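Local coordinates for putative branched-chain amino acid transport system substrate-binding protein (Rhodopseudomonas palustris, PDB 3TX6) that probably captures aromatic acids, such as p-coumaric acid and related compounds derived from lignin, in the periplasm for uptake by an ABC transporter, at residues H96-P101 against S112-Q117; S77-T82 against P101-P106; L218-H223 against G240-S245; G123-E128 against R346-L351. All coordinates share one frame; numbering follows the deposited sequence.

Interaction 1 (H96-P101 against S112-Q117). With ENO (3-(4-hydroxy-phenyl)pyruvic acid), chain D.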
loop_
_atom_site.group_PDB
_atom_site.type_symbol
_atom_site.label_atom_id
_atom_site.label_comp_id
_atom_site.label_asym_id
_atom_site.label_seq_id
_atom_site.Cartn_x
_atom_site.Cartn_y
_atom_site.Cartn_z
ATOM N N HIS A 96 -14.569 -4.121 -4.038
ATOM C CA HIS A 96 -13.193 -3.961 -4.471
ATOM C C HIS A 96 -12.318 -3.668 -3.296
ATOM O O HIS A 96 -12.543 -2.692 -2.566
ATOM C CB HIS A 96 -13.146 -2.795 -5.481
ATOM C CG HIS A 96 -11.755 -2.343 -5.803
ATOM N ND1 HIS A 96 -11.430 -1.025 -5.977
ATOM C CD2 HIS A 96 -10.574 -3.078 -5.993
ATOM C CE1 HIS A 96 -10.111 -0.939 -6.240
ATOM N NE2 HIS A 96 -9.586 -2.189 -6.242
ATOM N N ILE A 97 -11.294 -4.505 -3.093
ATOM C CA ILE A 97 -10.282 -4.224 -2.086
ATOM C C ILE A 97 -8.994 -3.777 -2.804
ATOM O O ILE A 97 -8.341 -4.569 -3.523
ATOM C CB ILE A 97 -9.996 -5.447 -1.187
ATOM C CG1 ILE A 97 -11.244 -5.857 -0.428
ATOM C CG2 ILE A 97 -8.907 -5.102 -0.217
ATOM C CD1 ILE A 97 -11.141 -7.165 0.369
ATOM N N ALA A 98 -8.697 -2.484 -2.686
ATOM C CA ALA A 98 -7.544 -1.861 -3.313
ATOM C C ALA A 98 -6.262 -2.291 -2.614
ATOM O O ALA A 98 -6.208 -2.290 -1.382
ATOM C CB ALA A 98 -7.698 -0.333 -3.339
ATOM N N LEU A 99 -5.213 -2.519 -3.419
ATOM C CA LEU A 99 -3.892 -2.891 -2.901
ATOM C C LEU A 99 -2.840 -1.760 -3.079
ATOM O O LEU A 99 -1.668 -1.966 -2.772
ATOM C CB LEU A 99 -3.434 -4.219 -3.505
ATOM C CG LEU A 99 -4.351 -5.426 -3.309
ATOM C CD1 LEU A 99 -3.753 -6.700 -3.963
ATOM C CD2 LEU A 99 -4.730 -5.692 -1.840
ATOM N N ALA A 100 -3.291 -0.581 -3.514
ATOM C CA ALA A 100 -2.506 0.649 -3.595
ATOM C C ALA A 100 -3.373 1.769 -3.092
ATOM O O ALA A 100 -4.574 1.668 -3.168
ATOM C CB ALA A 100 -2.096 0.955 -5.024
ATOM N N PRO A 101 -2.754 2.765 -2.442
ATOM C CA PRO A 101 -3.567 3.888 -2.014
ATOM C C PRO A 101 -4.139 4.541 -3.309
ATOM O O PRO A 101 -3.599 4.414 -4.426
ATOM C CB PRO A 101 -2.624 4.722 -1.167
ATOM C CG PRO A 101 -1.273 4.310 -1.505
ATOM C CD PRO A 101 -1.325 2.984 -2.206
ATOM N N SER A 112 -15.488 0.438 -3.113
ATOM C CA SER A 112 -14.050 0.281 -2.866
ATOM C C SER A 112 -13.670 0.607 -1.429
ATOM O O SER A 112 -14.120 1.588 -0.868
ATOM C CB SER A 112 -13.207 1.190 -3.778
ATOM O OG SER A 112 -13.360 0.848 -5.154
ATOM N N VAL A 113 -12.818 -0.259 -0.887
ATOM C CA VAL A 113 -12.042 0.020 0.304
ATOM C C VAL A 113 -10.560 -0.164 -0.056
ATOM O O VAL A 113 -10.240 -0.743 -1.089
ATOM C CB VAL A 113 -12.412 -0.903 1.477
ATOM C CG1 VAL A 113 -13.853 -0.644 1.926
ATOM C CG2 VAL A 113 -12.181 -2.384 1.183
ATOM N N ALA A 114 -9.676 0.278 0.830
ATOM C CA ALA A 114 -8.224 0.179 0.591
ATOM C C ALA A 114 -7.478 -0.489 1.743
ATOM O O ALA A 114 -7.713 -0.172 2.887
ATOM C CB ALA A 114 -7.637 1.533 0.290
HETATM N N MSE A 115 -6.542 -1.363 1.406
HETATM C CA MSE A 115 -5.665 -1.955 2.406
HETATM C C MSE A 115 -4.486 -1.059 2.783
HETATM O O MSE A 115 -4.142 -0.972 3.957
HETATM C CB MSE A 115 -5.224 -3.341 1.952
HETATM C CG MSE A 115 -6.434 -4.224 1.631
HETATM SE SE MSE A 115 -7.799 -4.319 3.084
HETATM C CE MSE A 115 -6.636 -5.314 4.272
ATOM N N PRO A 116 -3.811 -0.418 1.814
ATOM C CA PRO A 116 -2.664 0.434 2.214
ATOM C C PRO A 116 -3.060 1.577 3.130
ATOM O O PRO A 116 -4.175 2.097 3.053
ATOM C CB PRO A 116 -2.114 0.951 0.888
ATOM C CG PRO A 116 -2.547 -0.082 -0.099
ATOM C CD PRO A 116 -3.955 -0.434 0.362
ATOM N N GLN A 117 -2.136 1.959 4.012
ATOM C CA GLN A 117 -2.339 3.081 4.849
ATOM C C GLN A 117 -2.600 4.351 4.013
ATOM O O GLN A 117 -1.931 4.589 3.019
ATOM C CB GLN A 117 -1.122 3.318 5.736
ATOM C CG GLN A 117 -0.863 2.191 6.744
ATOM C CD GLN A 117 -0.169 0.965 6.170
ATOM O OE1 GLN A 117 0.213 0.955 5.002
ATOM N NE2 GLN A 117 0.035 -0.067 7.015
HETATM O O4 ENO D . 0.402 3.380 -4.866
HETATM C C9 ENO D . 1.607 0.851 -2.920
HETATM C C8 ENO D . 1.287 0.311 -1.692
HETATM C C7 ENO D . 1.562 1.005 -0.503
HETATM C C6 ENO D . 2.072 2.286 -0.594
HETATM C C5 ENO D . 2.418 2.836 -1.825
HETATM C C4 ENO D . 2.174 2.126 -3.014
HETATM O O3 ENO D . 1.195 0.425 0.705
HETATM C C3 ENO D . 2.602 2.677 -4.345
HETATM C C2 ENO D . 1.604 3.382 -5.180
HETATM C C1 ENO D . 2.071 3.959 -6.433
HETATM O O2 ENO D . 1.226 4.508 -7.169
HETATM O O1 ENO D . 3.296 3.909 -6.756
#

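Interaction 2 (S77-T82 against P101-P106). With ENO (3-(4-hydroxy-phenyl)pyruvic acid), chain D.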
loop_
_atom_site.group_PDB
_atom_site.type_symbol
_atom_site.label_atom_id
_atom_site.label_comp_id
_atom_site.label_asym_id
_atom_site.label_seq_id
_atom_site.Cartn_x
_atom_site.Cartn_y
_atom_site.Cartn_z
ATOM N N SER A 77 -1.411 -2.826 -7.930
ATOM C CA SER A 77 -0.209 -2.651 -7.116
ATOM C C SER A 77 0.215 -1.181 -6.940
ATOM O O SER A 77 0.976 -0.836 -6.041
ATOM C CB SER A 77 0.963 -3.432 -7.737
ATOM O OG SER A 77 0.657 -4.830 -7.801
ATOM N N VAL A 78 -0.191 -0.353 -7.889
ATOM C CA VAL A 78 0.176 1.061 -7.932
ATOM C C VAL A 78 -1.098 1.849 -8.246
ATOM O O VAL A 78 -2.113 1.262 -8.651
ATOM C CB VAL A 78 1.356 1.364 -8.879
ATOM C CG1 VAL A 78 2.666 0.834 -8.294
ATOM C CG2 VAL A 78 1.078 0.817 -10.291
ATOM N N THR A 79 -1.051 3.157 -7.981
ATOM C CA THR A 79 -2.279 3.959 -7.994
ATOM C C THR A 79 -3.011 4.031 -9.332
ATOM O O THR A 79 -4.225 3.829 -9.337
ATOM C CB THR A 79 -2.051 5.360 -7.377
ATOM O OG1 THR A 79 -1.608 5.179 -6.023
ATOM C CG2 THR A 79 -3.316 6.202 -7.423
ATOM N N PRO A 80 -2.318 4.276 -10.455
ATOM C CA PRO A 80 -3.090 4.462 -11.700
ATOM C C PRO A 80 -3.976 3.246 -12.087
ATOM O O PRO A 80 -5.160 3.422 -12.361
ATOM C CB PRO A 80 -2.001 4.806 -12.746
ATOM C CG PRO A 80 -0.962 5.502 -11.903
ATOM C CD PRO A 80 -0.920 4.649 -10.652
ATOM N N PRO A 81 -3.435 2.031 -12.070
ATOM C CA PRO A 81 -4.336 0.902 -12.392
ATOM C C PRO A 81 -5.405 0.651 -11.288
ATOM O O PRO A 81 -6.453 0.048 -11.550
ATOM C CB PRO A 81 -3.377 -0.271 -12.525
ATOM C CG PRO A 81 -2.174 0.112 -11.747
ATOM C CD PRO A 81 -2.051 1.606 -11.930
ATOM N N THR A 82 -5.117 1.038 -10.037
ATOM C CA THR A 82 -6.042 0.835 -8.917
ATOM C C THR A 82 -7.267 1.740 -9.087
ATOM O O THR A 82 -8.425 1.312 -8.834
ATOM C CB THR A 82 -5.348 1.088 -7.570
ATOM O OG1 THR A 82 -4.281 0.164 -7.432
ATOM C CG2 THR A 82 -6.287 0.903 -6.361
ATOM N N PRO A 101 -2.754 2.765 -2.442
ATOM C CA PRO A 101 -3.567 3.888 -2.014
ATOM C C PRO A 101 -4.139 4.541 -3.309
ATOM O O PRO A 101 -3.599 4.414 -4.426
ATOM C CB PRO A 101 -2.624 4.722 -1.167
ATOM C CG PRO A 101 -1.273 4.310 -1.505
ATOM C CD PRO A 101 -1.325 2.984 -2.206
ATOM N N LEU A 102 -5.316 5.058 -3.203
ATOM C CA LEU A 102 -5.886 5.806 -4.279
ATOM C C LEU A 102 -6.772 6.877 -3.649
ATOM O O LEU A 102 -7.205 6.732 -2.480
ATOM C CB LEU A 102 -6.730 4.883 -5.189
ATOM C CG LEU A 102 -8.089 4.446 -4.702
ATOM C CD1 LEU A 102 -8.952 3.987 -5.877
ATOM C CD2 LEU A 102 -7.898 3.362 -3.647
ATOM N N PRO A 103 -7.041 7.932 -4.418
ATOM C CA PRO A 103 -8.034 8.896 -3.992
ATOM C C PRO A 103 -9.428 8.255 -4.044
ATOM O O PRO A 103 -9.943 7.948 -5.137
ATOM C CB PRO A 103 -7.904 10.024 -5.030
ATOM C CG PRO A 103 -6.656 9.740 -5.796
ATOM C CD PRO A 103 -6.445 8.279 -5.725
ATOM N N ILE A 104 -10.011 8.016 -2.874
ATOM C CA ILE A 104 -11.324 7.341 -2.789
ATOM C C ILE A 104 -12.357 8.447 -2.693
ATOM O O ILE A 104 -12.733 8.850 -1.600
ATOM C CB ILE A 104 -11.463 6.272 -1.633
ATOM C CG1 ILE A 104 -10.447 5.157 -1.815
ATOM C CG2 ILE A 104 -12.822 5.565 -1.708
ATOM C CD1 ILE A 104 -10.500 4.009 -0.819
ATOM N N THR A 105 -12.744 8.957 -3.863
ATOM C CA THR A 105 -13.735 9.978 -4.070
ATOM C C THR A 105 -15.158 9.455 -3.834
ATOM O O THR A 105 -15.406 8.253 -3.801
ATOM C CB THR A 105 -13.684 10.474 -5.517
ATOM O OG1 THR A 105 -13.929 9.365 -6.405
ATOM C CG2 THR A 105 -12.345 11.110 -5.825
ATOM N N PRO A 106 -16.111 10.362 -3.673
ATOM C CA PRO A 106 -17.477 9.896 -3.490
ATOM C C PRO A 106 -17.956 8.915 -4.590
ATOM O O PRO A 106 -18.691 7.997 -4.312
ATOM C CB PRO A 106 -18.273 11.204 -3.481
ATOM C CG PRO A 106 -17.314 12.185 -2.863
ATOM C CD PRO A 106 -16.003 11.822 -3.486
HETATM O O4 ENO D . 0.402 3.380 -4.866
HETATM C C9 ENO D . 1.607 0.851 -2.920
HETATM C C8 ENO D . 1.287 0.311 -1.692
HETATM C C7 ENO D . 1.562 1.005 -0.503
HETATM C C6 ENO D . 2.072 2.286 -0.594
HETATM C C5 ENO D . 2.418 2.836 -1.825
HETATM C C4 ENO D . 2.174 2.126 -3.014
HETATM O O3 ENO D . 1.195 0.425 0.705
HETATM C C3 ENO D . 2.602 2.677 -4.345
HETATM C C2 ENO D . 1.604 3.382 -5.180
HETATM C C1 ENO D . 2.071 3.959 -6.433
HETATM O O2 ENO D . 1.226 4.508 -7.169
HETATM O O1 ENO D . 3.296 3.909 -6.756
#

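Interaction 3 (L218-H223 against G240-S245). With ENO (3-(4-hydroxy-phenyl)pyruvic acid), chain D.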
loop_
_atom_site.group_PDB
_atom_site.type_symbol
_atom_site.label_atom_id
_atom_site.label_comp_id
_atom_site.label_asym_id
_atom_site.label_seq_id
_atom_site.Cartn_x
_atom_site.Cartn_y
_atom_site.Cartn_z
ATOM N N LEU A 218 18.223 15.163 6.298
ATOM C CA LEU A 218 17.437 13.962 6.474
ATOM C C LEU A 218 16.605 13.678 5.212
ATOM O O LEU A 218 16.049 14.596 4.605
ATOM C CB LEU A 218 16.571 14.013 7.744
ATOM C CG LEU A 218 17.282 14.028 9.118
ATOM C CD1 LEU A 218 16.289 14.078 10.285
ATOM C CD2 LEU A 218 18.197 12.800 9.245
ATOM N N ILE A 219 16.556 12.409 4.799
ATOM C CA ILE A 219 15.645 11.994 3.685
ATOM C C ILE A 219 14.565 11.051 4.186
ATOM O O ILE A 219 14.825 10.124 5.040
ATOM C CB ILE A 219 16.412 11.277 2.551
ATOM C CG1 ILE A 219 17.497 12.187 1.977
ATOM C CG2 ILE A 219 15.453 10.782 1.443
ATOM C CD1 ILE A 219 18.471 11.469 1.016
ATOM N N TYR A 220 13.343 11.346 3.721
ATOM C CA TYR A 220 12.158 10.655 4.158
ATOM C C TYR A 220 11.520 9.963 2.969
ATOM O O TYR A 220 11.437 10.517 1.840
ATOM C CB TYR A 220 11.174 11.649 4.814
ATOM C CG TYR A 220 11.643 12.189 6.178
ATOM C CD1 TYR A 220 12.620 13.208 6.300
ATOM C CD2 TYR A 220 11.131 11.672 7.332
ATOM C CE1 TYR A 220 13.061 13.633 7.560
ATOM C CE2 TYR A 220 11.562 12.115 8.596
ATOM C CZ TYR A 220 12.531 13.095 8.706
ATOM O OH TYR A 220 12.912 13.517 9.989
ATOM N N GLN A 221 11.084 8.736 3.229
ATOM C CA GLN A 221 10.506 7.886 2.180
ATOM C C GLN A 221 9.113 7.488 2.585
ATOM O O GLN A 221 8.835 7.279 3.803
ATOM C CB GLN A 221 11.339 6.619 1.887
ATOM C CG GLN A 221 12.683 6.856 1.212
ATOM C CD GLN A 221 12.589 7.098 -0.285
ATOM O OE1 GLN A 221 11.547 6.823 -0.894
ATOM N NE2 GLN A 221 13.683 7.555 -0.909
ATOM N N THR A 222 8.258 7.325 1.558
ATOM C CA THR A 222 6.920 6.815 1.769
ATOM C C THR A 222 6.855 5.301 1.891
ATOM O O THR A 222 7.837 4.599 1.681
ATOM C CB THR A 222 5.987 7.221 0.611
ATOM O OG1 THR A 222 6.253 6.463 -0.588
ATOM C CG2 THR A 222 6.066 8.732 0.303
ATOM N N HIS A 223 5.659 4.814 2.223
ATOM C CA HIS A 223 5.430 3.387 2.389
ATOM C C HIS A 223 5.471 2.634 1.066
ATOM O O HIS A 223 5.554 1.418 1.071
ATOM C CB HIS A 223 4.186 3.070 3.218
ATOM C CG HIS A 223 2.897 3.741 2.749
ATOM N ND1 HIS A 223 2.840 4.995 2.235
ATOM C CD2 HIS A 223 1.574 3.321 2.904
ATOM C CE1 HIS A 223 1.515 5.297 2.009
ATOM N NE2 HIS A 223 0.771 4.275 2.417
ATOM N N GLY A 240 20.237 5.677 7.415
ATOM C CA GLY A 240 19.622 6.785 8.165
ATOM C C GLY A 240 18.300 7.285 7.655
ATOM O O GLY A 240 17.735 8.211 8.243
ATOM N N VAL A 241 17.809 6.684 6.558
ATOM C CA VAL A 241 16.547 7.103 5.940
ATOM C C VAL A 241 15.484 6.934 6.984
ATOM O O VAL A 241 15.606 6.061 7.915
ATOM C CB VAL A 241 16.240 6.289 4.647
ATOM C CG1 VAL A 241 15.829 4.853 4.973
ATOM C CG2 VAL A 241 15.180 6.968 3.749
ATOM N N LEU A 242 14.460 7.775 6.906
ATOM C CA LEU A 242 13.249 7.534 7.717
ATOM C C LEU A 242 12.165 7.149 6.740
ATOM O O LEU A 242 11.987 7.793 5.709
ATOM C CB LEU A 242 12.820 8.801 8.461
ATOM C CG LEU A 242 13.691 9.316 9.602
ATOM C CD1 LEU A 242 14.122 8.187 10.575
ATOM C CD2 LEU A 242 14.885 9.998 8.933
HETATM N N MSE A 243 11.408 6.131 7.105
HETATM C CA MSE A 243 10.483 5.528 6.138
HETATM C C MSE A 243 9.248 5.140 6.862
HETATM O O MSE A 243 9.315 4.472 7.911
HETATM C CB MSE A 243 11.156 4.315 5.492
HETATM C CG MSE A 243 10.120 3.571 4.669
HETATM SE SE MSE A 243 10.848 1.989 3.825
HETATM C CE MSE A 243 12.391 2.699 2.804
ATOM N N ALA A 244 8.106 5.585 6.342
ATOM C CA ALA A 244 6.810 5.168 6.886
ATOM C C ALA A 244 6.590 3.744 6.414
ATOM O O ALA A 244 6.887 3.411 5.250
ATOM C CB ALA A 244 5.679 6.081 6.393
ATOM N N SER A 245 6.122 2.883 7.323
ATOM C CA SER A 245 5.905 1.479 7.007
ATOM C C SER A 245 4.728 0.974 7.770
ATOM O O SER A 245 4.449 1.427 8.856
ATOM C CB SER A 245 7.121 0.689 7.459
ATOM O OG SER A 245 7.012 -0.650 7.208
HETATM O O4 ENO D . 0.402 3.380 -4.866
HETATM C C9 ENO D . 1.607 0.851 -2.920
HETATM C C8 ENO D . 1.287 0.311 -1.692
HETATM C C7 ENO D . 1.562 1.005 -0.503
HETATM C C6 ENO D . 2.072 2.286 -0.594
HETATM C C5 ENO D . 2.418 2.836 -1.825
HETATM C C4 ENO D . 2.174 2.126 -3.014
HETATM O O3 ENO D . 1.195 0.425 0.705
HETATM C C3 ENO D . 2.602 2.677 -4.345
HETATM C C2 ENO D . 1.604 3.382 -5.180
HETATM C C1 ENO D . 2.071 3.959 -6.433
HETATM O O2 ENO D . 1.226 4.508 -7.169
HETATM O O1 ENO D . 3.296 3.909 -6.756
HETATM O O HOH W 1 18.195 10.402 6.464
#

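Interaction 4 (G123-E128 against R346-L351). With SO4 (sulfate ion), chain B.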
loop_
_atom_site.group_PDB
_atom_site.type_symbol
_atom_site.label_atom_id
_atom_site.label_comp_id
_atom_site.label_asym_id
_atom_site.label_seq_id
_atom_site.Cartn_x
_atom_site.Cartn_y
_atom_site.Cartn_z
ATOM N N GLY A 123 2.094 10.459 6.191
ATOM C CA GLY A 123 2.668 11.770 6.290
ATOM C C GLY A 123 2.863 12.211 7.744
ATOM O O GLY A 123 3.963 12.671 8.138
ATOM N N LYS A 124 1.840 12.028 8.586
ATOM C CA LYS A 124 1.934 12.499 9.979
ATOM C C LYS A 124 3.112 11.886 10.701
ATOM O O LYS A 124 3.813 12.603 11.427
ATOM C CB LYS A 124 0.641 12.196 10.738
ATOM C CG LYS A 124 0.575 12.799 12.149
ATOM C CD LYS A 124 -0.822 12.605 12.788
ATOM C CE LYS A 124 -0.912 13.160 14.218
ATOM N NZ LYS A 124 -2.275 13.040 14.852
ATOM N N VAL A 125 3.355 10.586 10.506
ATOM C CA VAL A 125 4.450 9.931 11.222
ATOM C C VAL A 125 5.789 10.493 10.746
ATOM O O VAL A 125 6.730 10.677 11.523
ATOM C CB VAL A 125 4.352 8.368 11.243
ATOM C CG1 VAL A 125 4.887 7.689 9.967
ATOM C CG2 VAL A 125 5.054 7.822 12.460
ATOM N N LEU A 126 5.905 10.808 9.479
ATOM C CA LEU A 126 7.138 11.388 8.953
ATOM C C LEU A 126 7.341 12.817 9.418
ATOM O O LEU A 126 8.444 13.189 9.838
ATOM C CB LEU A 126 7.136 11.363 7.436
ATOM C CG LEU A 126 7.086 9.975 6.744
ATOM C CD1 LEU A 126 6.925 10.161 5.222
ATOM C CD2 LEU A 126 8.325 9.149 7.081
ATOM N N TYR A 127 6.291 13.626 9.341
ATOM C CA TYR A 127 6.408 15.035 9.742
ATOM C C TYR A 127 6.652 15.172 11.264
ATOM O O TYR A 127 7.352 16.084 11.694
ATOM C CB TYR A 127 5.206 15.891 9.322
ATOM C CG TYR A 127 4.674 15.626 7.916
ATOM C CD1 TYR A 127 5.532 15.330 6.880
ATOM C CD2 TYR A 127 3.306 15.678 7.630
ATOM C CE1 TYR A 127 5.057 15.032 5.621
ATOM C CE2 TYR A 127 2.826 15.403 6.357
ATOM C CZ TYR A 127 3.712 15.064 5.366
ATOM O OH TYR A 127 3.297 14.761 4.080
ATOM N N GLU A 128 6.050 14.308 12.057
ATOM C CA GLU A 128 6.274 14.307 13.503
ATOM C C GLU A 128 7.744 14.133 13.784
ATOM O O GLU A 128 8.304 14.829 14.617
ATOM C CB GLU A 128 5.471 13.227 14.238
ATOM C CG GLU A 128 3.993 13.579 14.413
ATOM C CD GLU A 128 3.145 12.451 15.013
ATOM O OE1 GLU A 128 3.624 11.290 15.060
ATOM O OE2 GLU A 128 1.989 12.735 15.443
ATOM N N ARG A 346 -2.317 2.152 14.973
ATOM C CA ARG A 346 -1.856 0.780 14.971
ATOM C C ARG A 346 -1.374 0.335 13.572
ATOM O O ARG A 346 -0.758 -0.720 13.484
ATOM C CB ARG A 346 -2.940 -0.169 15.523
ATOM C CG ARG A 346 -3.289 0.057 17.022
ATOM C CD ARG A 346 -4.524 -0.715 17.431
ATOM N NE ARG A 346 -5.723 -0.171 16.811
ATOM C CZ ARG A 346 -6.949 -0.661 16.979
ATOM N NH1 ARG A 346 -7.957 -0.074 16.357
ATOM N NH2 ARG A 346 -7.177 -1.703 17.776
ATOM N N SER A 347 -1.625 1.136 12.525
ATOM C CA SER A 347 -1.299 0.766 11.163
ATOM C C SER A 347 0.041 1.253 10.674
ATOM O O SER A 347 0.371 1.049 9.519
ATOM C CB SER A 347 -2.346 1.246 10.165
ATOM O OG SER A 347 -2.330 2.682 9.968
ATOM N N ARG A 348 0.832 1.885 11.521
ATOM C CA ARG A 348 2.137 2.324 11.080
ATOM C C ARG A 348 3.215 2.350 12.135
ATOM O O ARG A 348 2.971 2.521 13.305
ATOM C CB ARG A 348 2.061 3.681 10.442
ATOM C CG ARG A 348 2.097 4.871 11.384
ATOM C CD ARG A 348 0.892 5.036 12.283
ATOM N NE ARG A 348 1.113 6.167 13.172
ATOM C CZ ARG A 348 1.884 6.179 14.255
ATOM N NH1 ARG A 348 2.506 5.102 14.701
ATOM N NH2 ARG A 348 1.957 7.285 14.954
ATOM N N ILE A 349 4.416 2.175 11.636
ATOM C CA ILE A 349 5.627 2.341 12.422
ATOM C C ILE A 349 6.553 3.161 11.590
ATOM O O ILE A 349 6.319 3.378 10.390
ATOM C CB ILE A 349 6.289 1.004 12.787
ATOM C CG1 ILE A 349 6.761 0.226 11.516
ATOM C CG2 ILE A 349 5.346 0.150 13.621
ATOM C CD1 ILE A 349 7.523 -1.041 11.852
ATOM N N LEU A 350 7.634 3.600 12.206
ATOM C CA LEU A 350 8.620 4.359 11.495
ATOM C C LEU A 350 9.894 3.522 11.465
ATOM O O LEU A 350 10.339 2.969 12.500
ATOM C CB LEU A 350 8.894 5.666 12.233
ATOM C CG LEU A 350 9.835 6.677 11.525
ATOM C CD1 LEU A 350 9.321 7.208 10.185
ATOM C CD2 LEU A 350 10.134 7.857 12.456
ATOM N N LEU A 351 10.447 3.383 10.277
ATOM C CA LEU A 351 11.703 2.610 10.063
ATOM C C LEU A 351 12.830 3.490 9.732
ATOM O O LEU A 351 12.687 4.552 9.081
ATOM C CB LEU A 351 11.564 1.629 8.897
ATOM C CG LEU A 351 10.562 0.487 9.006
ATOM C CD1 LEU A 351 10.502 -0.299 7.693
ATOM C CD2 LEU A 351 10.943 -0.330 10.223
HETATM S S SO4 B . 4.323 6.404 17.610
HETATM O O1 SO4 B . 4.674 7.772 17.133
HETATM O O2 SO4 B . 4.875 5.369 16.693
HETATM O O3 SO4 B . 4.886 6.201 18.971
HETATM O O4 SO4 B . 2.848 6.278 17.691
HETATM O O HOH W 2 1.267 9.838 14.136
#

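Interaction 1 (H96-P101 against S112-Q117)
His96 and Ser112 lead a pair of parallel strands, 96-98 and 112-114, joined through helix 106-109 as a beta-alpha-beta unit of the periplasmic binding protein fold. This strand half is the tight part. Val113 N meets His96 O at 3.0 Å, nearly in line with the carbonyl bond. Val113 O then takes Ala98 N at 2.8 Å, and Ala98 O receives the N-H of selenomethionine Met115 at 3.0 Å. On the face carrying His96 and Ala98, the imidazole ND1 lies 2.8 Å from Ser112 OG, which sits at the ring edge and in its plane. With CG anti to the backbone N (chi1 169°), the ring also brings NE2 to Gly75 O, so both nitrogens fix its rotation. On the other face the side chains of Ile97 and Val113 lie side by side, CG1 3.9 Å from CG2. After the Met115 bond no further backbone bond joins the two segments, and looser proline packing takes over, still buried rather than open to solvent. Pro116 CG rests on Leu99 O, and Pro101 CD lies 3.8 Å from Pro116 CB. Here the chains wall the pocket of the bound hydroxyphenylpyruvate (ENO): Pro101 CD approaches its keto oxygen O4 to 3.2 Å, while Pro116 CB stands 3.4 Å from its phenol oxygen O3.

Interaction 2 (S77-T82 against P101-P106)
The keto-acid end of the ligand pocket is built where Thr79 meets Pro101. Thr79 OG1 lies 2.7 Å from Pro101 O and 2.9 Å from O4 of ENO, and its single proton can serve either acceptor. Its backbone N, in the first turn of helix 79-92, gives a nearly straight bond of 2.8 Å to the carboxylate oxygen O2 of ENO, and the helix start would tend to favour that negative charge. One turn on, Thr82 OG1 bonds Val78 O at 2.7 Å, coming in from above the carbonyl plane. Its chi1 of -61° sets CG2 anti to the backbone N, toward Leu102, whose CD2 it meets at 4.0 Å with the two side chains about perpendicular. With a glycine at Thr82, Val78 O would probably lose its hydroxyl partner and a gap would open beside Leu102. The loop between strand 96-98 and helix 106-109 thus lies along helix 79-92, Leu102 also touching Val83 and Ser86, while helix 146-161 meets Thr79 and Pro101 through Tyr147.

Interaction 3 (L218-H223 against G240-S245)
Leu242 lies against one face of the Tyr220 ring: CD2 stands 4.1 Å from the ring centroid, 21° off the normal, a CH-pi contact displaced toward the rim. The two residues are neighbours on parallel strands 218-221 and 242-245, linked by helix 228-234 in a beta-alpha-beta unit. Just past the end of strand 218-221, the His223 ring has a face on the ligand, with C6 of ENO 3.6 Å above the plane and over its centre. His223 CG sits between the backbone N and carbonyl carbon (chi1 53°), which carries the ring off segment 240-245, and NE2 holds Gln117 O. Leu242 N bonds Ile219 O at 3.0 Å, Leu242 O takes Gln221 N at 2.8 Å, and Ala244 N reaches Gln221 O at 3.1 Å. On the face away from Tyr220, Gln221 CG packs 3.6 Å from Val241 CG2, while its NE2 turns to Ala203 O and Gln207. At the far end, where the strands part, a water accepts from Ile219 N at 3.1 Å and gives a weak bond to Gly240 O.

Interaction 4 (G123-E128 against R346-L351)
Val125, the first residue of segment 123-128 to touch segment 346-351, sets its CG2 4.0 Å above the centre of the Arg348 guanidinium. The valine and the arginine run alongside each other, pointing opposite ways, and CG2 also approaches Leu350 CB. Leu126 follows, with CD2 3.8 Å from Leu350 CD1 where the two leucines cross obliquely. One residue beyond Tyr127, Glu128 comes toward the same arginine without a salt bridge: OE1 stays 4.3 Å from Arg348 NH2. A water in the guanidinium plane spans the interval, donating to Glu128 OE1 at 2.9 Å and accepting from Arg348 NH2 at 2.8 Å. Arg348 gets there because CG sits between its backbone N and carbonyl carbon (chi1 84°) and the chain bends at chi2. At the guanidinium edge a sulfate, probably from the crystallisation liquor, takes NH1 on O2 at 3.1 Å and NH2 on O4 at 3.0 Å. A leucine in place of Arg348 would probably leave the water without its N-H donor and Glu128 without the nearby positive charge, and take the flat group off Val125. The contact packs helix 119-130 onto one sheet: Val125 and Leu126 also touch Ala244 of strand 242-245, which neighbours strand 349-354, while Leu126 leans on Trp151 of helix 146-161.

How the interactions relate
Interactions 1 and 2, their centres 8 Å apart, share Pro101 and belong to the six-stranded sheet side of the protein; interactions 3 and 4, 9 Å apart, lie on the seven-stranded sheet, where strands 242-245 and 349-354 are antiparallel neighbours. About 21 Å separates the centres of interactions 1 and 3, and ENO touches interactions 1, 2 and 3 between the two sheets, as in the two-lobed binding proteins. Along the chain, the segments of interactions 2 and 1 alternate; interaction 4 then opens, interaction 3 follows, and 346-351 comes last. Gln117, in the chain crossing from one lobe to the other, bonds His223 NE2 through its O and Ser347 O through its NE2.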